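Local coordinates for Glyoxalase/bleomycin resistance protein/dioxygenase (Vibrio splendidus, PDB 2RK9) that is of unknown specific function but belongs to the glyoxalase/bleomycin resistance protein/dioxygenase superfamily, whose members bind small molecules or catalyse metal-dependent reactions on them, at residues 76-87 / 127-135; 98-106 / 116-124. The protein carries 1 engineered substitution. All coordinates share one frame; numbering follows the deposited sequence.

Overall arrangement
Both contacts lie in one half of the mixed sheet, where strands 75-80, 129-135, 115-123 and 99-108 follow one another across it. Interaction 1 is the parallel pairing at the inner side of this half; interaction 2 is the antiparallel hairpin that ends it within the chain. Their centres lie about 7 Å apart, and along the sequence the hairpin is nested inside the loop closed by interaction 1. Strands 129-135 and 115-123 tie them together through probable backbone hydrogen bonds, 2.9 Å from Gln-134 N to Lys-118 O and 2.9 Å from Val-122 N to Phe-130 O. The rings of Phe-132 and Phe-120 meet across this seam, and both contacts touch the second subunit.

Interaction 1 (76-87 / 127-135); sequences NFQWDVIDIEPL and GYLFRFCQD
Residues 76-80 and 129-135 pair in parallel as the first and last strands of a beta-alpha-beta-beta-beta module, the unit of the vicinal oxygen chelate fold to which this superfamily belongs. Backbone hydrogen bonds run in an unbroken ladder from Phe-77 N to Leu-129 O, through Arg-131 and Trp-79, to Val-81 N, which meets Cys-133 O at 2.8 Å.

One face of this ladder carries an aromatic cluster of Phe-77, Trp-79, Phe-130 and Phe-132. The indole and Phe-132 run side by side in an offset edge-to-face pair, the edge of the phenyl ring turned to the indole face, with planes at 70° and Phe-132 CE1 3.6 Å from Trp-79 CD1. CE3 of the same indole lies 3.5 Å from Phe-130 CE1, at the edge of that ring, while Phe-77 CD2 sits over a Phe-130 face. Leu-87 reaches back from the helix to place CD2 over a face of Phe-132, a CH-pi contact 4.1 Å from the ring centroid. Val-81 CG1, held anti to its carbonyl carbon (chi1 -66°), packs 3.4 Å from Phe-132 CD1.

Past the end of strand 76-80, Gln-134 in the partner strand has its CG anti to the backbone N (chi1 -172°), and the extended chain carries OE1 to the helix start. There OE1 accepts from Ile-84 N at 2.9 Å and also from a water that bridges to Asp-83 OD1 and Glu-85 N. A side-chain amide thus joins the last strand to the first helical turn.

On the other face, Arg-131 forms a salt bridge with Glu-10. Strand 7-12 pairs with 75-80 on one flank of the contact and strand 115-123 with 129-135 on the other. Trp-79 also meets Phe-29 of the second subunit, and helix 84-94 leads on toward strand 99-108.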
loop_
_atom_site.group_PDB
_atom_site.type_symbol
_atom_site.label_atom_id
_atom_site.label_comp_id
_atom_site.label_asym_id
_atom_site.label_seq_id
_atom_site.Cartn_x
_atom_site.Cartn_y
_atom_site.Cartn_z
ATOM N N ASN B 76 -1.494 4.976 -5.109
ATOM C CA ASN B 76 -2.900 4.674 -5.299
ATOM C C ASN B 76 -3.040 3.234 -4.811
ATOM O O ASN B 76 -2.380 2.334 -5.327
ATOM C CB ASN B 76 -3.286 4.798 -6.775
ATOM C CG ASN B 76 -4.671 4.274 -7.056
ATOM O OD1 ASN B 76 -5.638 4.662 -6.402
ATOM N ND2 ASN B 76 -4.779 3.384 -8.042
ATOM N N PHE B 77 -3.864 3.031 -3.786
ATOM C CA PHE B 77 -4.073 1.700 -3.220
ATOM C C PHE B 77 -5.217 0.975 -3.926
ATOM O O PHE B 77 -6.374 1.328 -3.732
ATOM C CB PHE B 77 -4.401 1.812 -1.726
ATOM C CG PHE B 77 -3.279 2.375 -0.892
ATOM C CD1 PHE B 77 -2.168 1.597 -0.575
ATOM C CD2 PHE B 77 -3.329 3.689 -0.430
ATOM C CE1 PHE B 77 -1.122 2.116 0.190
ATOM C CE2 PHE B 77 -2.286 4.221 0.335
ATOM C CZ PHE B 77 -1.178 3.426 0.645
ATOM N N GLN B 78 -4.894 -0.016 -4.755
ATOM C CA GLN B 78 -5.933 -0.783 -5.440
ATOM C C GLN B 78 -6.388 -1.799 -4.406
ATOM O O GLN B 78 -5.703 -2.786 -4.139
ATOM C CB GLN B 78 -5.384 -1.488 -6.675
ATOM C CG GLN B 78 -6.401 -2.417 -7.327
ATOM C CD GLN B 78 -5.883 -3.041 -8.606
ATOM O OE1 GLN B 78 -5.811 -2.383 -9.644
ATOM N NE2 GLN B 78 -5.505 -4.317 -8.536
ATOM N N TRP B 79 -7.568 -1.546 -3.852
ATOM C CA TRP B 79 -8.127 -2.341 -2.772
ATOM C C TRP B 79 -9.341 -3.185 -3.140
ATOM O O TRP B 79 -10.406 -2.643 -3.443
ATOM C CB TRP B 79 -8.485 -1.369 -1.649
ATOM C CG TRP B 79 -8.838 -1.994 -0.352
ATOM C CD1 TRP B 79 -9.948 -2.728 -0.074
ATOM C CD2 TRP B 79 -8.086 -1.916 0.864
ATOM N NE1 TRP B 79 -9.941 -3.116 1.248
ATOM C CE2 TRP B 79 -8.807 -2.631 1.844
ATOM C CE3 TRP B 79 -6.870 -1.314 1.220
ATOM C CZ2 TRP B 79 -8.357 -2.762 3.159
ATOM C CZ3 TRP B 79 -6.422 -1.447 2.533
ATOM C CH2 TRP B 79 -7.165 -2.167 3.483
ATOM N N ASP B 80 -9.184 -4.508 -3.095
ATOM C CA ASP B 80 -10.282 -5.416 -3.432
ATOM C C ASP B 80 -11.355 -5.448 -2.358
ATOM O O ASP B 80 -11.056 -5.621 -1.179
ATOM C CB ASP B 80 -9.780 -6.849 -3.638
ATOM C CG ASP B 80 -8.764 -6.967 -4.747
ATOM O OD1 ASP B 80 -8.829 -6.183 -5.716
ATOM O OD2 ASP B 80 -7.901 -7.865 -4.653
ATOM N N VAL B 81 -12.605 -5.287 -2.778
ATOM C CA VAL B 81 -13.745 -5.318 -1.865
ATOM C C VAL B 81 -14.718 -6.415 -2.304
ATOM O O VAL B 81 -14.724 -6.819 -3.463
ATOM C CB VAL B 81 -14.475 -3.966 -1.837
ATOM C CG1 VAL B 81 -13.569 -2.895 -1.229
ATOM C CG2 VAL B 81 -14.872 -3.572 -3.244
ATOM N N ILE B 82 -15.525 -6.903 -1.369
ATOM C CA ILE B 82 -16.482 -7.970 -1.668
ATOM C C ILE B 82 -17.762 -7.453 -2.316
ATOM O O ILE B 82 -18.264 -8.040 -3.282
ATOM C CB ILE B 82 -16.878 -8.733 -0.377
ATOM C CG1 ILE B 82 -15.653 -9.422 0.219
ATOM C CG2 ILE B 82 -17.930 -9.782 -0.686
ATOM C CD1 ILE B 82 -15.940 -10.189 1.502
ATOM N N ASP B 83 -18.289 -6.352 -1.788
ATOM C CA ASP B 83 -19.539 -5.778 -2.285
ATOM C C ASP B 83 -19.374 -4.263 -2.396
ATOM O O ASP B 83 -19.682 -3.533 -1.458
ATOM C CB ASP B 83 -20.659 -6.097 -1.296
ATOM C CG ASP B 83 -21.917 -6.577 -1.970
ATOM O OD1 ASP B 83 -22.268 -6.050 -3.049
ATOM O OD2 ASP B 83 -22.565 -7.482 -1.403
ATOM N N ILE B 84 -18.916 -3.799 -3.556
ATOM C CA ILE B 84 -18.659 -2.381 -3.773
ATOM C C ILE B 84 -19.881 -1.456 -3.785
ATOM O O ILE B 84 -19.783 -0.297 -3.388
ATOM C CB ILE B 84 -17.831 -2.186 -5.066
ATOM C CG1 ILE B 84 -17.102 -0.842 -5.024
ATOM C CG2 ILE B 84 -18.729 -2.257 -6.283
ATOM C CD1 ILE B 84 -16.077 -0.676 -6.144
ATOM N N GLU B 85 -21.030 -1.961 -4.218
ATOM C CA GLU B 85 -22.238 -1.145 -4.262
ATOM C C GLU B 85 -22.628 -0.540 -2.911
ATOM O O GLU B 85 -22.791 0.678 -2.800
ATOM C CB GLU B 85 -23.409 -1.957 -4.824
ATOM C CG GLU B 85 -23.354 -2.156 -6.330
ATOM C CD GLU B 85 -23.335 -0.843 -7.076
ATOM O OE1 GLU B 85 -23.960 0.124 -6.584
ATOM O OE2 GLU B 85 -22.712 -0.769 -8.160
ATOM N N PRO B 86 -22.793 -1.373 -1.867
ATOM C CA PRO B 86 -23.165 -0.769 -0.582
ATOM C C PRO B 86 -22.077 0.148 -0.020
ATOM O O PRO B 86 -22.369 1.128 0.658
ATOM C CB PRO B 86 -23.449 -1.981 0.309
ATOM C CG PRO B 86 -22.643 -3.088 -0.308
ATOM C CD PRO B 86 -22.806 -2.845 -1.786
ATOM N N LEU B 87 -20.823 -0.175 -0.301
ATOM C CA LEU B 87 -19.725 0.663 0.166
ATOM C C LEU B 87 -19.838 2.047 -0.477
ATOM O O LEU B 87 -19.823 3.065 0.213
ATOM C CB LEU B 87 -18.380 0.034 -0.202
ATOM C CG LEU B 87 -17.114 0.872 0.015
ATOM C CD1 LEU B 87 -17.014 1.338 1.456
ATOM C CD2 LEU B 87 -15.899 0.020 -0.356
ATOM N N GLY B 127 -5.259 12.582 2.894
ATOM C CA GLY B 127 -4.838 12.732 1.512
ATOM C C GLY B 127 -4.603 11.449 0.732
ATOM O O GLY B 127 -4.423 11.502 -0.480
ATOM N N TYR B 128 -4.605 10.303 1.411
ATOM C CA TYR B 128 -4.375 9.014 0.747
ATOM C C TYR B 128 -5.477 8.643 -0.242
ATOM O O TYR B 128 -6.662 8.826 0.029
ATOM C CB TYR B 128 -4.241 7.899 1.784
ATOM C CG TYR B 128 -3.116 8.120 2.760
ATOM C CD1 TYR B 128 -1.782 8.074 2.343
ATOM C CD2 TYR B 128 -3.378 8.379 4.105
ATOM C CE1 TYR B 128 -0.749 8.281 3.238
ATOM C CE2 TYR B 128 -2.342 8.585 5.007
ATOM C CZ TYR B 128 -1.035 8.535 4.565
ATOM O OH TYR B 128 -0.009 8.744 5.447
ATOM N N LEU B 129 -5.080 8.110 -1.393
ATOM C CA LEU B 129 -6.049 7.720 -2.403
ATOM C C LEU B 129 -6.238 6.213 -2.447
ATOM O O LEU B 129 -5.271 5.463 -2.578
ATOM C CB LEU B 129 -5.608 8.213 -3.777
ATOM C CG LEU B 129 -5.643 9.727 -3.976
ATOM C CD1 LEU B 129 -5.070 10.053 -5.346
ATOM C CD2 LEU B 129 -7.082 10.230 -3.860
ATOM N N PHE B 130 -7.495 5.788 -2.324
ATOM C CA PHE B 130 -7.864 4.378 -2.362
ATOM C C PHE B 130 -8.749 4.129 -3.573
ATOM O O PHE B 130 -9.719 4.855 -3.805
ATOM C CB PHE B 130 -8.651 3.991 -1.103
ATOM C CG PHE B 130 -7.796 3.731 0.110
ATOM C CD1 PHE B 130 -7.671 2.443 0.619
ATOM C CD2 PHE B 130 -7.139 4.771 0.754
ATOM C CE1 PHE B 130 -6.901 2.193 1.757
ATOM C CE2 PHE B 130 -6.370 4.535 1.883
ATOM C CZ PHE B 130 -6.250 3.243 2.391
ATOM N N ARG B 131 -8.412 3.108 -4.350
ATOM C CA ARG B 131 -9.221 2.747 -5.504
ATOM C C ARG B 131 -9.841 1.404 -5.149
ATOM O O ARG B 131 -9.191 0.364 -5.258
ATOM C CB ARG B 131 -8.361 2.596 -6.760
ATOM C CG ARG B 131 -9.169 2.290 -8.013
ATOM C CD ARG B 131 -8.370 1.449 -8.991
ATOM N NE ARG B 131 -7.090 2.051 -9.375
ATOM C CZ ARG B 131 -6.936 2.906 -10.381
ATOM N NH1 ARG B 131 -7.982 3.272 -11.109
ATOM N NH2 ARG B 131 -5.730 3.376 -10.680
ATOM N N PHE B 132 -11.088 1.429 -4.692
ATOM C CA PHE B 132 -11.776 0.199 -4.321
ATOM C C PHE B 132 -12.250 -0.498 -5.586
ATOM O O PHE B 132 -12.799 0.140 -6.483
ATOM C CB PHE B 132 -12.944 0.522 -3.385
ATOM C CG PHE B 132 -12.504 0.984 -2.025
ATOM C CD1 PHE B 132 -11.883 0.100 -1.151
ATOM C CD2 PHE B 132 -12.660 2.314 -1.637
ATOM C CE1 PHE B 132 -11.423 0.528 0.089
ATOM C CE2 PHE B 132 -12.200 2.750 -0.396
ATOM C CZ PHE B 132 -11.578 1.856 0.465
ATOM N N CYS B 133 -12.022 -1.807 -5.653
ATOM C CA CYS B 133 -12.386 -2.585 -6.831
ATOM C C CYS B 133 -13.108 -3.875 -6.492
ATOM O O CYS B 133 -12.797 -4.533 -5.495
ATOM C CB CYS B 133 -11.135 -2.975 -7.624
ATOM S SG CYS B 133 -10.002 -1.658 -8.062
ATOM N N GLN B 134 -14.057 -4.245 -7.344
ATOM C CA GLN B 134 -14.783 -5.495 -7.180
ATOM C C GLN B 134 -14.848 -6.162 -8.550
ATOM O O GLN B 134 -15.338 -5.569 -9.506
ATOM C CB GLN B 134 -16.211 -5.263 -6.694
ATOM C CG GLN B 134 -16.908 -6.570 -6.331
ATOM C CD GLN B 134 -18.414 -6.462 -6.373
ATOM O OE1 GLN B 134 -18.998 -5.538 -5.814
ATOM N NE2 GLN B 134 -19.055 -7.418 -7.040
ATOM N N ASP B 135 -14.351 -7.387 -8.649
ATOM C CA ASP B 135 -14.392 -8.106 -9.911
ATOM C C ASP B 135 -15.780 -8.682 -10.137
ATOM O O ASP B 135 -16.572 -8.809 -9.201
ATOM C CB ASP B 135 -13.374 -9.244 -9.909
ATOM C CG ASP B 135 -11.954 -8.750 -9.916
ATOM O OD1 ASP B 135 -11.549 -8.090 -8.939
ATOM O OD2 ASP B 135 -11.240 -9.013 -10.901
HETATM O O HOH W 1 -13.549 -8.406 -5.760
HETATM O O HOH W 2 -21.502 -4.612 -5.182
#

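Interaction 2 (98-106 / 116-124); sequences SIYLALESK and TQKQFMVQT. Engineered in segment 116-124: Met-121 (natural residue Ile).
Selenomethionine Met-121, an engineered residue where the natural sequence has Ile, lies alongside Tyr-100, both side chains pointing the same way. Its SE is 4.7 Å from the ring centroid in an oblique Met-aromatic contact, and CE comes within 3.6 Å of Tyr-100 CE2. With CG anti to the carbonyl carbon (chi1 -71°), the chain bends at its last torsion to bring CE to the ring. Beside it, Leu-101 CB packs 3.7 Å from Met-121 CB.

The backbone beneath sets this pairing. Met-121 O is gripped by two donors from the same face of its plane, Tyr-100 N at 2.8 Å and Leu-101 N at 3.2 Å, while Met-121 N returns a hydrogen bond to Leu-101 O. Farther along, Glu-104 and Gln-119 exchange backbone hydrogen bonds, as do Lys-106 and Gln-117. Gln-119 OE1 accepts from Gln-117 NE2, and the aliphatic CD of Lys-106 lies 3.7 Å from that oxygen.

Outside this shell, Phe-120 meets Tyr-88 of helix 84-94 edge-to-face, and Lys-118 forms a salt bridge with Glu-85. Tyr-100 and Leu-101 facing Met-121 make a classic beta bulge, and a second one-residue shift before Glu-104 follows it in this antiparallel hairpin of strands 99-108 and 115-123.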
loop_
_atom_site.group_PDB
_atom_site.type_symbol
_atom_site.label_atom_id
_atom_site.label_comp_id
_atom_site.label_asym_id
_atom_site.label_seq_id
_atom_site.Cartn_x
_atom_site.Cartn_y
_atom_site.Cartn_z
ATOM N N SER B 98 -15.482 13.434 -0.585
ATOM C CA SER B 98 -14.267 12.626 -0.528
ATOM C C SER B 98 -14.114 11.743 -1.760
ATOM O O SER B 98 -13.081 11.107 -1.954
ATOM C CB SER B 98 -14.264 11.743 0.723
ATOM O OG SER B 98 -13.999 12.503 1.893
ATOM N N ILE B 99 -15.148 11.700 -2.593
ATOM C CA ILE B 99 -15.095 10.891 -3.796
ATOM C C ILE B 99 -14.200 11.553 -4.834
ATOM O O ILE B 99 -14.406 12.706 -5.203
ATOM C CB ILE B 99 -16.509 10.656 -4.363
ATOM C CG1 ILE B 99 -17.341 9.897 -3.327
ATOM C CG2 ILE B 99 -16.428 9.853 -5.654
ATOM C CD1 ILE B 99 -18.784 9.668 -3.719
ATOM N N TYR B 100 -13.200 10.799 -5.284
ATOM C CA TYR B 100 -12.206 11.253 -6.247
ATOM C C TYR B 100 -12.570 10.792 -7.655
ATOM O O TYR B 100 -12.326 11.488 -8.639
ATOM C CB TYR B 100 -10.850 10.684 -5.828
ATOM C CG TYR B 100 -9.687 11.039 -6.713
ATOM C CD1 TYR B 100 -8.933 12.189 -6.487
ATOM C CD2 TYR B 100 -9.300 10.187 -7.747
ATOM C CE1 TYR B 100 -7.808 12.476 -7.273
ATOM C CE2 TYR B 100 -8.188 10.462 -8.533
ATOM C CZ TYR B 100 -7.444 11.607 -8.290
ATOM O OH TYR B 100 -6.335 11.859 -9.068
ATOM N N LEU B 101 -13.132 9.593 -7.740
ATOM C CA LEU B 101 -13.566 9.029 -9.013
ATOM C C LEU B 101 -14.885 8.321 -8.719
ATOM O O LEU B 101 -14.950 7.488 -7.817
ATOM C CB LEU B 101 -12.546 8.017 -9.542
ATOM C CG LEU B 101 -12.905 7.392 -10.895
ATOM C CD1 LEU B 101 -12.648 8.373 -12.000
ATOM C CD2 LEU B 101 -12.066 6.153 -11.128
ATOM N N ALA B 102 -15.933 8.664 -9.466
ATOM C CA ALA B 102 -17.249 8.066 -9.257
ATOM C C ALA B 102 -17.290 6.604 -9.688
ATOM O O ALA B 102 -16.509 6.170 -10.542
ATOM C CB ALA B 102 -18.308 8.853 -10.011
ATOM N N LEU B 103 -18.211 5.855 -9.088
ATOM C CA LEU B 103 -18.371 4.434 -9.388
ATOM C C LEU B 103 -18.531 4.208 -10.881
ATOM O O LEU B 103 -19.303 4.896 -11.556
ATOM C CB LEU B 103 -19.589 3.869 -8.659
ATOM C CG LEU B 103 -19.759 2.351 -8.705
ATOM C CD1 LEU B 103 -18.618 1.689 -7.950
ATOM C CD2 LEU B 103 -21.099 1.984 -8.077
ATOM N N GLU B 104 -17.811 3.213 -11.380
ATOM C CA GLU B 104 -17.833 2.891 -12.793
ATOM C C GLU B 104 -17.529 1.414 -13.006
ATOM O O GLU B 104 -16.846 0.786 -12.203
ATOM C CB GLU B 104 -16.768 3.716 -13.515
ATOM C CG GLU B 104 -15.359 3.385 -13.031
ATOM C CD GLU B 104 -14.265 3.990 -13.889
ATOM O OE1 GLU B 104 -14.469 4.120 -15.112
ATOM O OE2 GLU B 104 -13.187 4.315 -13.343
ATOM N N SER B 105 -18.037 0.872 -14.104
ATOM C CA SER B 105 -17.782 -0.514 -14.466
ATOM C C SER B 105 -16.768 -0.469 -15.603
ATOM O O SER B 105 -17.097 -0.025 -16.698
ATOM C CB SER B 105 -19.057 -1.195 -14.970
ATOM O OG SER B 105 -20.057 -1.247 -13.967
ATOM N N LYS B 106 -15.544 -0.916 -15.345
ATOM C CA LYS B 106 -14.503 -0.930 -16.369
ATOM C C LYS B 106 -14.356 -2.345 -16.918
ATOM O O LYS B 106 -14.244 -3.304 -16.154
ATOM C CB LYS B 106 -13.159 -0.471 -15.791
ATOM C CG LYS B 106 -13.071 1.007 -15.476
ATOM C CD LYS B 106 -11.661 1.383 -15.043
ATOM C CE LYS B 106 -10.669 1.238 -16.190
ATOM N NZ LYS B 106 -9.255 1.435 -15.732
ATOM N N THR B 116 -15.197 -7.590 -16.423
ATOM C CA THR B 116 -15.543 -6.302 -15.836
ATOM C C THR B 116 -15.148 -6.166 -14.372
ATOM O O THR B 116 -15.176 -7.133 -13.609
ATOM C CB THR B 116 -17.061 -6.050 -15.943
ATOM O OG1 THR B 116 -17.476 -6.219 -17.303
ATOM C CG2 THR B 116 -17.404 -4.643 -15.490
ATOM N N GLN B 117 -14.784 -4.947 -13.993
ATOM C CA GLN B 117 -14.407 -4.638 -12.625
ATOM C C GLN B 117 -14.979 -3.275 -12.253
ATOM O O GLN B 117 -14.721 -2.275 -12.928
ATOM C CB GLN B 117 -12.883 -4.624 -12.484
ATOM C CG GLN B 117 -12.404 -4.246 -11.094
ATOM C CD GLN B 117 -10.895 -4.249 -10.979
ATOM O OE1 GLN B 117 -10.275 -5.297 -10.803
ATOM N NE2 GLN B 117 -10.293 -3.069 -11.083
ATOM N N LYS B 118 -15.786 -3.241 -11.200
ATOM C CA LYS B 118 -16.363 -1.984 -10.753
ATOM C C LYS B 118 -15.355 -1.344 -9.811
ATOM O O LYS B 118 -14.686 -2.043 -9.054
ATOM C CB LYS B 118 -17.671 -2.222 -10.003
ATOM C CG LYS B 118 -18.835 -2.659 -10.872
ATOM C CD LYS B 118 -20.089 -2.822 -10.028
ATOM C CE LYS B 118 -21.276 -3.185 -10.884
ATOM N NZ LYS B 118 -22.524 -3.255 -10.077
ATOM N N GLN B 119 -15.234 -0.022 -9.870
ATOM C CA GLN B 119 -14.313 0.688 -8.993
ATOM C C GLN B 119 -14.678 2.142 -8.827
ATOM O O GLN B 119 -15.367 2.729 -9.661
ATOM C CB GLN B 119 -12.875 0.636 -9.527
ATOM C CG GLN B 119 -12.649 1.400 -10.835
ATOM C CD GLN B 119 -11.230 1.225 -11.394
ATOM O OE1 GLN B 119 -10.807 0.115 -11.726
ATOM N NE2 GLN B 119 -10.495 2.325 -11.492
ATOM N N PHE B 120 -14.201 2.709 -7.728
ATOM C CA PHE B 120 -14.371 4.119 -7.447
ATOM C C PHE B 120 -13.178 4.499 -6.586
ATOM O O PHE B 120 -12.530 3.633 -6.003
ATOM C CB PHE B 120 -15.714 4.419 -6.755
ATOM C CG PHE B 120 -15.762 4.105 -5.288
ATOM C CD1 PHE B 120 -15.416 5.069 -4.346
ATOM C CD2 PHE B 120 -16.233 2.874 -4.843
ATOM C CE1 PHE B 120 -15.543 4.815 -2.977
ATOM C CE2 PHE B 120 -16.363 2.608 -3.483
ATOM C CZ PHE B 120 -16.019 3.581 -2.548
HETATM N N MSE B 121 -12.849 5.781 -6.554
HETATM C CA MSE B 121 -11.718 6.215 -5.752
HETATM C C MSE B 121 -12.137 7.218 -4.708
HETATM O O MSE B 121 -13.016 8.045 -4.940
HETATM C CB MSE B 121 -10.635 6.841 -6.630
HETATM C CG MSE B 121 -9.884 5.849 -7.500
HETATM SE SE MSE B 121 -8.593 6.720 -8.619
HETATM C CE MSE B 121 -7.310 7.190 -7.256
ATOM N N VAL B 122 -11.496 7.142 -3.551
ATOM C CA VAL B 122 -11.799 8.062 -2.470
ATOM C C VAL B 122 -10.515 8.548 -1.835
ATOM O O VAL B 122 -9.512 7.845 -1.826
ATOM C CB VAL B 122 -12.676 7.392 -1.380
ATOM C CG1 VAL B 122 -11.901 6.302 -0.671
ATOM C CG2 VAL B 122 -13.158 8.433 -0.388
ATOM N N GLN B 123 -10.550 9.767 -1.323
ATOM C CA GLN B 123 -9.395 10.331 -0.655
ATOM C C GLN B 123 -9.746 10.422 0.815
ATOM O O GLN B 123 -10.799 10.947 1.174
ATOM C CB GLN B 123 -9.085 11.727 -1.191
ATOM C CG GLN B 123 -7.947 12.397 -0.440
ATOM C CD GLN B 123 -7.630 13.766 -0.975
ATOM O OE1 GLN B 123 -8.497 14.634 -1.030
ATOM N NE2 GLN B 123 -6.386 13.970 -1.379
ATOM N N THR B 124 -8.868 9.898 1.662
ATOM C CA THR B 124 -9.087 9.936 3.098
ATOM C C THR B 124 -8.725 11.341 3.580
ATOM O O THR B 124 -8.108 12.115 2.846
ATOM C CB THR B 124 -8.211 8.904 3.816
ATOM O OG1 THR B 124 -6.847 9.344 3.817
ATOM C CG2 THR B 124 -8.305 7.555 3.105
HETATM O O HOH W 3 -11.581 12.821 3.154
#